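Local coordinates for outer membrane protein YopM (Yersinia pestis, PDB 1JL5) that acts as a leucine-rich-repeat virulence effector, probably altering host cell physiology and so promoting bacterial survival in host tissues, at residues V62-D67 and N79-S84; S44-N49 and E56-A61; R310-L315 and L322-N327. One frame throughout, in Å; residues are numbered along the deposited sequence.

In the fold
Interactions 1 and 2 form one continuous patch at the N-terminal end of the chain, their centres 7 Å apart. They share helix 58-71: interaction 2 packs its start against helix 36-48, and interaction 1 uses the next turns to meet the first leucine-rich repeat (LRR 1). The backbone bond between Leu-81 O and Gln-57 N, 2.6 Å, joins them directly. Interaction 3 lies on the other side of the chain's centre, far down the repeat array, with its centre 52 Å from that of interaction 1 and 58 Å from that of interaction 2. It holds Asn-326, whose calcium coordination is completed by a neighbouring subunit of the tetramer. Interaction 1 borders a different subunit, through Asn-80 and Leu-81.

Interaction 1: residues V62-D67 and N79-S84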
loop_
_atom_site.group_PDB
_atom_site.type_symbol
_atom_site.label_atom_id
_atom_site.label_comp_id
_atom_site.label_asym_id
_atom_site.label_seq_id
_atom_site.Cartn_x
_atom_site.Cartn_y
_atom_site.Cartn_z
ATOM N N VAL A 62 -10.147 34.079 22.666
ATOM C CA VAL A 62 -10.293 35.261 23.505
ATOM C C VAL A 62 -9.439 35.085 24.741
ATOM O O VAL A 62 -8.758 36.006 25.177
ATOM C CB VAL A 62 -11.749 35.480 23.929
ATOM C CG1 VAL A 62 -11.821 36.593 24.960
ATOM C CG2 VAL A 62 -12.589 35.832 22.713
ATOM N N SER A 63 -9.469 33.884 25.298
ATOM C CA SER A 63 -8.675 33.590 26.475
ATOM C C SER A 63 -7.202 33.823 26.157
ATOM O O SER A 63 -6.470 34.402 26.956
ATOM C CB SER A 63 -8.892 32.141 26.901
ATOM O OG SER A 63 -8.073 31.827 28.010
ATOM N N ARG A 64 -6.775 33.373 24.979
ATOM C CA ARG A 64 -5.387 33.537 24.553
ATOM C C ARG A 64 -5.135 35.022 24.341
ATOM O O ARG A 64 -4.114 35.563 24.759
ATOM C CB ARG A 64 -5.136 32.801 23.234
ATOM C CG ARG A 64 -5.497 31.319 23.224
ATOM C CD ARG A 64 -4.440 30.469 23.889
ATOM N NE ARG A 64 -4.783 29.048 23.840
ATOM C CZ ARG A 64 -4.811 28.314 22.732
ATOM N NH1 ARG A 64 -4.509 28.856 21.560
ATOM N NH2 ARG A 64 -5.152 27.033 22.795
ATOM N N LEU A 65 -6.079 35.672 23.674
ATOM C CA LEU A 65 -5.974 37.096 23.394
ATOM C C LEU A 65 -5.809 37.880 24.682
ATOM O O LEU A 65 -4.902 38.701 24.815
ATOM C CB LEU A 65 -7.226 37.567 22.660
ATOM C CG LEU A 65 -7.297 37.148 21.194
ATOM C CD1 LEU A 65 -8.723 37.224 20.695
ATOM C CD2 LEU A 65 -6.373 38.046 20.383
ATOM N N ARG A 66 -6.695 37.616 25.631
ATOM C CA ARG A 66 -6.666 38.299 26.911
ATOM C C ARG A 66 -5.350 38.044 27.617
ATOM O O ARG A 66 -4.678 38.980 28.052
ATOM C CB ARG A 66 -7.824 37.821 27.783
ATOM C CG ARG A 66 -9.187 38.075 27.179
ATOM C CD ARG A 66 -10.259 37.590 28.118
ATOM N NE ARG A 66 -10.156 38.276 29.400
ATOM C CZ ARG A 66 -11.036 39.166 29.840
ATOM N NH1 ARG A 66 -12.095 39.479 29.105
ATOM N NH2 ARG A 66 -10.850 39.747 31.014
ATOM N N ASP A 67 -4.983 36.773 27.733
ATOM C CA ASP A 67 -3.741 36.421 28.396
ATOM C C ASP A 67 -2.594 37.151 27.723
ATOM O O ASP A 67 -1.718 37.709 28.383
ATOM C CB ASP A 67 -3.501 34.916 28.329
ATOM C CG ASP A 67 -2.338 34.489 29.189
ATOM O OD1 ASP A 67 -2.410 34.713 30.416
ATOM O OD2 ASP A 67 -1.352 33.942 28.647
ATOM N N ASN A 79 -3.518 28.696 17.434
ATOM C CA ASN A 79 -3.493 27.581 16.507
ATOM C C ASN A 79 -4.655 26.628 16.628
ATOM O O ASN A 79 -5.119 26.311 17.720
ATOM C CB ASN A 79 -2.201 26.776 16.645
ATOM C CG ASN A 79 -0.981 27.583 16.307
ATOM O OD1 ASN A 79 -1.043 28.510 15.499
ATOM N ND2 ASN A 79 0.148 27.228 16.910
ATOM N N ASN A 80 -5.118 26.176 15.473
ATOM C CA ASN A 80 -6.192 25.210 15.389
ATOM C C ASN A 80 -7.397 25.530 16.260
ATOM O O ASN A 80 -7.900 24.667 16.981
ATOM C CB ASN A 80 -5.642 23.829 15.741
ATOM C CG ASN A 80 -6.520 22.723 15.239
ATOM O OD1 ASN A 80 -6.991 22.771 14.104
ATOM N ND2 ASN A 80 -6.750 21.715 16.072
ATOM N N LEU A 81 -7.865 26.769 16.184
ATOM C CA LEU A 81 -9.023 27.178 16.960
ATOM C C LEU A 81 -10.216 27.341 16.038
ATOM O O LEU A 81 -11.268 27.823 16.445
ATOM C CB LEU A 81 -8.730 28.483 17.699
ATOM C CG LEU A 81 -7.638 28.356 18.761
ATOM C CD1 LEU A 81 -7.484 29.672 19.516
ATOM C CD2 LEU A 81 -8.005 27.229 19.721
ATOM N N GLY A 82 -10.036 26.929 14.790
ATOM C CA GLY A 82 -11.100 27.019 13.810
ATOM C C GLY A 82 -11.605 28.428 13.601
ATOM O O GLY A 82 -12.726 28.632 13.142
ATOM N N LEU A 83 -10.774 29.409 13.923
ATOM C CA LEU A 83 -11.164 30.804 13.780
ATOM C C LEU A 83 -11.327 31.217 12.328
ATOM O O LEU A 83 -10.393 31.104 11.537
ATOM C CB LEU A 83 -10.125 31.693 14.450
ATOM C CG LEU A 83 -9.772 31.226 15.859
ATOM C CD1 LEU A 83 -8.794 32.200 16.484
ATOM C CD2 LEU A 83 -11.041 31.108 16.697
ATOM N N SER A 84 -12.518 31.689 11.975
ATOM C CA SER A 84 -12.772 32.131 10.614
ATOM C C SER A 84 -12.311 33.575 10.502
ATOM O O SER A 84 -12.327 34.169 9.428
ATOM C CB SER A 84 -14.258 32.022 10.276
ATOM O OG SER A 84 -15.045 32.745 11.199
HETATM O O HOH W 1 -3.979 26.372 20.131
#
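Asn-79 meets the helix through its backbone, facing the guanidinium of Arg-64. Its N lies near the guanidinium plane, 4.2 Å from Arg-64 NH1, but is hydrogen-bonded to Glu-77 OE2. The Asn-79 carbonyl is reached through water 1: the water accepts from Arg-64 NH1 at 2.9 Å and can donate to Asn-79 O, 2.7 Å away. Asn-80 O accepts a hydrogen bond from Arg-338 of a neighbouring subunit. Leu-81 supplies the apolar half of the contact. Its CD1 comes within 3.7 Å of Arg-64 NH1, approaching the guanidinium obliquely, while CD2 is 4.2 Å from Arg-64 NH2. A bend at chi2 of Arg-64 (-79°) swings the rest of that long chain off the helix to these methyls. Leu-83 points toward 62-67, but its packing partners are Arg-58 and Ala-61, earlier on helix 58-71, and Trp-46 of helix 36-48. With 106 Å² buried, this is a light join between the N-terminal helices and the first leucine-rich repeat. Its chemistry is mixed: the arginine charge is met by the Glu-77 carbonyl, to which NH1 donates directly, and through a water by that of Asn-79, while the guanidinium's flank meets leucine methyls.

Interaction 2: residues S44-N49 and E56-A61; sequences SEWERN and EQREMA
Trp-46 O receives the shortest polar bond of the contact, 2.6 Å from Arg-58 NH1, with an N-H...O angle of 152°. The nitrogen stands above the carbonyl plane, and a weak backbone bond from Asn-49 N reaches the same oxygen. The setting is an antiparallel helical hairpin: the last turn of helix 36-48 lies against the first turn of helix 58-71, whose N-cap position is Gln-57. This hairpin precedes the leucine-rich repeats.

Arg-58 makes the largest single contribution to the interface (125 of 353 Å², both sides summed). Its chain runs extended from CG to NE across the indole of Trp-46, so that CD sits over the six-membered ring, 3.5 Å from its centroid, in a CH-pi contact. The guanidinium then lies flat on the indole, planes 9° apart, with an off-centre cation-pi contact to the five-membered ring. Trp-46 NE1 and Arg-58 NH1 are both donors and do not pair; NE1 bonds instead to Ser-85 OG. The rotation of the guanidinium is fixed at its edge by Glu-56: NE and NH2 grip OE1 side-on at 2.8 and 2.9 Å, a salt bridge that would offset the arginine charge.

Glu-47 and Arg-58 run alongside each other with their chains pointing opposite ways, Glu-47 CG 3.7 Å from Arg-58 CB. Glu-47 OE2 comes 3.9 Å from Glu-59 OE1, a like-charge approach that may be eased by a calcium ion near Glu-59. Ala-61 CB meets the indole edge near its plane, 3.2 Å from Trp-46 CH2.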
loop_
_atom_site.group_PDB
_atom_site.type_symbol
_atom_site.label_atom_id
_atom_site.label_comp_id
_atom_site.label_asym_id
_atom_site.label_seq_id
_atom_site.Cartn_x
_atom_site.Cartn_y
_atom_site.Cartn_z
ATOM N N SER A 44 -14.713 39.725 23.083
ATOM C CA SER A 44 -15.914 39.015 23.482
ATOM C C SER A 44 -16.964 39.183 22.404
ATOM O O SER A 44 -17.750 38.278 22.154
ATOM C CB SER A 44 -16.424 39.544 24.817
ATOM O OG SER A 44 -15.507 39.188 25.839
ATOM N N GLU A 45 -16.970 40.343 21.757
ATOM C CA GLU A 45 -17.931 40.600 20.694
ATOM C C GLU A 45 -17.580 39.658 19.551
ATOM O O GLU A 45 -18.443 39.007 18.962
ATOM C CB GLU A 45 -17.830 42.051 20.232
ATOM C CG GLU A 45 -18.857 42.454 19.184
ATOM C CD GLU A 45 -20.280 42.101 19.591
ATOM O OE1 GLU A 45 -20.607 42.201 20.795
ATOM O OE2 GLU A 45 -21.078 41.733 18.698
ATOM N N TRP A 46 -16.292 39.597 19.245
ATOM C CA TRP A 46 -15.807 38.730 18.191
ATOM C C TRP A 46 -16.177 37.302 18.572
ATOM O O TRP A 46 -16.667 36.534 17.751
ATOM C CB TRP A 46 -14.296 38.868 18.073
ATOM C CG TRP A 46 -13.673 37.807 17.254
ATOM C CD1 TRP A 46 -13.679 37.706 15.893
ATOM C CD2 TRP A 46 -12.950 36.681 17.740
ATOM N NE1 TRP A 46 -13.000 36.584 15.502
ATOM C CE2 TRP A 46 -12.543 35.931 16.618
ATOM C CE3 TRP A 46 -12.606 36.226 19.021
ATOM C CZ2 TRP A 46 -11.803 34.756 16.734
ATOM C CZ3 TRP A 46 -11.868 35.055 19.137
ATOM C CH2 TRP A 46 -11.478 34.333 17.999
ATOM N N GLU A 47 -15.950 36.955 19.829
ATOM C CA GLU A 47 -16.277 35.624 20.290
ATOM C C GLU A 47 -17.748 35.312 20.063
ATOM O O GLU A 47 -18.083 34.244 19.557
ATOM C CB GLU A 47 -15.966 35.490 21.769
ATOM C CG GLU A 47 -16.158 34.091 22.285
ATOM C CD GLU A 47 -15.889 34.009 23.755
ATOM O OE1 GLU A 47 -15.080 34.819 24.247
ATOM O OE2 GLU A 47 -16.473 33.132 24.420
ATOM N N ARG A 48 -18.619 36.247 20.440
ATOM C CA ARG A 48 -20.061 36.066 20.282
ATOM C C ARG A 48 -20.440 35.938 18.820
ATOM O O ARG A 48 -21.459 35.335 18.490
ATOM C CB ARG A 48 -20.839 37.249 20.872
ATOM C CG ARG A 48 -20.480 37.595 22.296
ATOM C CD ARG A 48 -21.457 38.582 22.921
ATOM N NE ARG A 48 -20.963 39.055 24.212
ATOM C CZ ARG A 48 -20.130 40.079 24.363
ATOM N NH1 ARG A 48 -19.704 40.752 23.299
ATOM N NH2 ARG A 48 -19.708 40.421 25.574
ATOM N N ASN A 49 -19.631 36.521 17.944
ATOM C CA ASN A 49 -19.918 36.471 16.520
ATOM C C ASN A 49 -19.441 35.184 15.898
ATOM O O ASN A 49 -19.522 35.006 14.685
ATOM C CB ASN A 49 -19.276 37.648 15.796
ATOM C CG ASN A 49 -19.850 38.967 16.231
ATOM O OD1 ASN A 49 -20.976 39.031 16.719
ATOM N ND2 ASN A 49 -19.085 40.037 16.045
ATOM N N GLU A 56 -15.692 27.043 15.940
ATOM C CA GLU A 56 -14.667 28.038 16.194
ATOM C C GLU A 56 -14.486 28.133 17.693
ATOM O O GLU A 56 -15.449 28.254 18.444
ATOM C CB GLU A 56 -15.074 29.386 15.618
ATOM C CG GLU A 56 -15.274 29.341 14.128
ATOM C CD GLU A 56 -15.130 30.691 13.494
ATOM O OE1 GLU A 56 -14.324 31.494 14.004
ATOM O OE2 GLU A 56 -15.804 30.941 12.478
ATOM N N GLN A 57 -13.243 28.045 18.133
ATOM C CA GLN A 57 -12.948 28.110 19.548
ATOM C C GLN A 57 -12.525 29.521 19.906
ATOM O O GLN A 57 -11.407 29.773 20.344
ATOM C CB GLN A 57 -11.862 27.091 19.868
ATOM C CG GLN A 57 -12.323 25.691 19.516
ATOM C CD GLN A 57 -11.232 24.668 19.635
ATOM O OE1 GLN A 57 -10.235 24.724 18.921
ATOM N NE2 GLN A 57 -11.414 23.715 20.540
ATOM N N ARG A 58 -13.448 30.448 19.701
ATOM C CA ARG A 58 -13.177 31.837 19.987
ATOM C C ARG A 58 -13.005 32.064 21.473
ATOM O O ARG A 58 -12.248 32.936 21.881
ATOM C CB ARG A 58 -14.292 32.700 19.424
ATOM C CG ARG A 58 -14.443 32.483 17.946
ATOM C CD ARG A 58 -15.088 33.651 17.267
ATOM N NE ARG A 58 -15.041 33.482 15.823
ATOM C CZ ARG A 58 -15.454 34.398 14.957
ATOM N NH1 ARG A 58 -15.943 35.549 15.400
ATOM N NH2 ARG A 58 -15.380 34.163 13.654
ATOM N N GLU A 59 -13.687 31.270 22.288
ATOM C CA GLU A 59 -13.548 31.437 23.724
ATOM C C GLU A 59 -12.093 31.226 24.098
ATOM O O GLU A 59 -11.508 32.021 24.830
ATOM C CB GLU A 59 -14.416 30.442 24.483
ATOM C CG GLU A 59 -14.224 30.538 25.984
ATOM C CD GLU A 59 -15.221 29.701 26.741
ATOM O OE1 GLU A 59 -16.422 29.810 26.431
ATOM O OE2 GLU A 59 -14.816 28.941 27.649
ATOM N N MET A 60 -11.511 30.148 23.585
ATOM C CA MET A 60 -10.114 29.855 23.863
ATOM C C MET A 60 -9.273 30.967 23.262
ATOM O O MET A 60 -8.321 31.443 23.877
ATOM C CB MET A 60 -9.710 28.519 23.241
ATOM C CG MET A 60 -8.233 28.188 23.419
ATOM S SD MET A 60 -7.781 27.871 25.138
ATOM C CE MET A 60 -7.174 29.464 25.664
ATOM N N ALA A 61 -9.629 31.375 22.051
ATOM C CA ALA A 61 -8.904 32.438 21.381
ATOM C C ALA A 61 -8.947 33.691 22.246
ATOM O O ALA A 61 -7.915 34.293 22.532
ATOM C CB ALA A 61 -9.520 32.716 20.023
#

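Interaction 3: residues R310-L315 and L322-N327. With CA (calcium ion), chain B.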
loop_
_atom_site.group_PDB
_atom_site.type_symbol
_atom_site.label_atom_id
_atom_site.label_comp_id
_atom_site.label_asym_id
_atom_site.label_seq_id
_atom_site.Cartn_x
_atom_site.Cartn_y
_atom_site.Cartn_z
ATOM N N ARG A 310 21.968 -1.756 -14.312
ATOM C CA ARG A 310 22.312 -3.133 -14.598
ATOM C C ARG A 310 23.444 -3.540 -13.692
ATOM O O ARG A 310 23.677 -4.721 -13.462
ATOM C CB ARG A 310 22.789 -3.282 -16.027
ATOM C CG ARG A 310 21.776 -2.963 -17.075
ATOM C CD ARG A 310 22.094 -3.860 -18.223
ATOM N NE ARG A 310 21.831 -3.258 -19.511
ATOM C CZ ARG A 310 22.101 -3.872 -20.649
ATOM N NH1 ARG A 310 22.634 -5.085 -20.616
ATOM N NH2 ARG A 310 21.836 -3.285 -21.803
ATOM N N SER A 311 24.172 -2.550 -13.202
ATOM C CA SER A 311 25.285 -2.831 -12.327
ATOM C C SER A 311 25.560 -1.632 -11.457
ATOM O O SER A 311 25.354 -0.486 -11.853
ATOM C CB SER A 311 26.536 -3.164 -13.141
ATOM O OG SER A 311 26.962 -2.027 -13.865
ATOM N N LEU A 312 26.016 -1.919 -10.252
ATOM C CA LEU A 312 26.350 -0.889 -9.304
ATOM C C LEU A 312 27.845 -0.932 -9.129
ATOM O O LEU A 312 28.438 -2.008 -9.041
ATOM C CB LEU A 312 25.703 -1.164 -7.950
ATOM C CG LEU A 312 24.220 -0.890 -7.774
ATOM C CD1 LEU A 312 23.829 -1.213 -6.338
ATOM C CD2 LEU A 312 23.937 0.573 -8.091
ATOM N N CYS A 313 28.455 0.240 -9.093
ATOM C CA CYS A 313 29.883 0.327 -8.872
ATOM C C CYS A 313 30.024 -0.101 -7.421
ATOM O O CYS A 313 29.024 -0.328 -6.737
ATOM C CB CYS A 313 30.329 1.770 -9.014
ATOM S SG CYS A 313 29.319 2.855 -7.991
ATOM N N ASP A 314 31.254 -0.212 -6.944
ATOM C CA ASP A 314 31.459 -0.591 -5.563
ATOM C C ASP A 314 30.763 0.449 -4.716
ATOM O O ASP A 314 30.693 1.621 -5.080
ATOM C CB ASP A 314 32.946 -0.636 -5.223
ATOM C CG ASP A 314 33.670 -1.732 -5.963
ATOM O OD1 ASP A 314 33.129 -2.857 -6.033
ATOM O OD2 ASP A 314 34.780 -1.470 -6.467
ATOM N N LEU A 315 30.237 0.015 -3.584
ATOM C CA LEU A 315 29.539 0.919 -2.701
ATOM C C LEU A 315 30.502 1.491 -1.678
ATOM O O LEU A 315 31.361 0.785 -1.157
ATOM C CB LEU A 315 28.411 0.170 -2.002
ATOM C CG LEU A 315 27.492 -0.535 -3.002
ATOM C CD1 LEU A 315 26.559 -1.482 -2.273
ATOM C CD2 LEU A 315 26.723 0.512 -3.800
ATOM N N LEU A 322 21.013 1.600 0.905
ATOM C CA LEU A 322 21.125 1.410 -0.510
ATOM C C LEU A 322 19.774 0.979 -1.012
ATOM O O LEU A 322 19.263 -0.075 -0.636
ATOM C CB LEU A 322 22.136 0.330 -0.847
ATOM C CG LEU A 322 22.200 0.036 -2.347
ATOM C CD1 LEU A 322 22.662 1.288 -3.082
ATOM C CD2 LEU A 322 23.142 -1.130 -2.609
ATOM N N ASN A 323 19.179 1.819 -1.840
ATOM C CA ASN A 323 17.913 1.470 -2.429
ATOM C C ASN A 323 18.142 1.456 -3.921
ATOM O O ASN A 323 18.305 2.501 -4.549
ATOM C CB ASN A 323 16.829 2.484 -2.089
ATOM C CG ASN A 323 15.474 2.036 -2.569
ATOM O OD1 ASN A 323 15.381 1.175 -3.446
ATOM N ND2 ASN A 323 14.418 2.611 -2.014
ATOM N N VAL A 324 18.204 0.259 -4.481
ATOM C CA VAL A 324 18.392 0.100 -5.913
ATOM C C VAL A 324 17.228 -0.755 -6.357
ATOM O O VAL A 324 17.294 -1.513 -7.323
ATOM C CB VAL A 324 19.712 -0.595 -6.230
ATOM C CG1 VAL A 324 20.866 0.334 -5.895
ATOM C CG2 VAL A 324 19.816 -1.885 -5.445
ATOM N N SER A 325 16.150 -0.622 -5.605
ATOM C CA SER A 325 14.939 -1.353 -5.888
ATOM C C SER A 325 14.503 -1.057 -7.304
ATOM O O SER A 325 14.710 0.039 -7.827
ATOM C CB SER A 325 13.826 -0.922 -4.936
ATOM O OG SER A 325 12.645 -1.644 -5.221
ATOM N N ASN A 326 13.891 -2.047 -7.923
ATOM C CA ASN A 326 13.375 -1.883 -9.258
ATOM C C ASN A 326 14.404 -1.404 -10.255
ATOM O O ASN A 326 14.292 -0.325 -10.830
ATOM C CB ASN A 326 12.188 -0.924 -9.249
ATOM C CG ASN A 326 11.479 -0.896 -10.577
ATOM O OD1 ASN A 326 11.442 -1.901 -11.279
ATOM N ND2 ASN A 326 10.906 0.247 -10.928
ATOM N N ASN A 327 15.424 -2.218 -10.443
ATOM C CA ASN A 327 16.442 -1.910 -11.412
ATOM C C ASN A 327 16.639 -3.175 -12.188
ATOM O O ASN A 327 15.748 -4.015 -12.219
ATOM C CB ASN A 327 17.716 -1.440 -10.731
ATOM C CG ASN A 327 17.696 0.050 -10.485
ATOM O OD1 ASN A 327 17.679 0.837 -11.431
ATOM N ND2 ASN A 327 17.673 0.448 -9.222
HETATM CA CA CA B . 10.941 -3.527 -12.739
HETATM O O HOH W 2 13.135 -4.196 -12.373
HETATM O O HOH W 3 9.062 -2.371 -12.828
HETATM O O HOH W 4 9.955 -4.930 -11.326
#
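Leu-312, Leu-315, Leu-322 and Val-324 make the direct contact, which is wholly apolar and buries 172 Å². Leu-312 and Val-324 reach toward each other tip to tip, with Leu-312 CD1 only 3.4 Å from Val-324 CG1. Leu-312 CD1 also meets Leu-322 CD2 head-on. Leu-315 comes in at about a right angle, placing its CD1 3.5 Å from that same CD2. One methyl of Leu-322 is therefore shared by two leucines of the facing segment; it gets there because CG stands opposite the backbone N (chi1 176°). Both short pairs are tighter than usual van der Waals contact, evidence of close packing inside the solenoid.

Two side-chain hydrogen bonds within 322-327 shape its turn. Asn-323 OD1 accepts from Ser-325 N at 2.9 Å, in the carbonyl plane, forming an Asx turn. Asn-327 ND2 donates to Val-324 O at 2.8 Å from above the carbonyl plane, nearly straight at 165°. The same amide binds Ala-304 O, while OD1 accepts from Asn-307 N and Ile-309 N, as in the asparagine ladder of leucine-rich repeats.

Metal coordination occupies the far end of the turn. Asn-326 OD1 binds the calcium ion at 2.2 Å, alongside three waters; Asp-266 and Asn-246 of a neighbouring subunit complete six ligands, so the site bridges two chains. Water 2, one of these ligands, lies 2.6 Å from Asn-327 O, to which it can donate.

In the fold, the contact closes the hydrophobic interior between LRR 12 and LRR 13: strand 321-323 runs parallel between strands 301-303 and 341-343, and Leu-322 packs on Leu-302 and Leu-342 of these neighbours, while 310-315 returns along the other side of the core, its weakly bonded strand, about 311-312, pairing in parallel with strand 291-292.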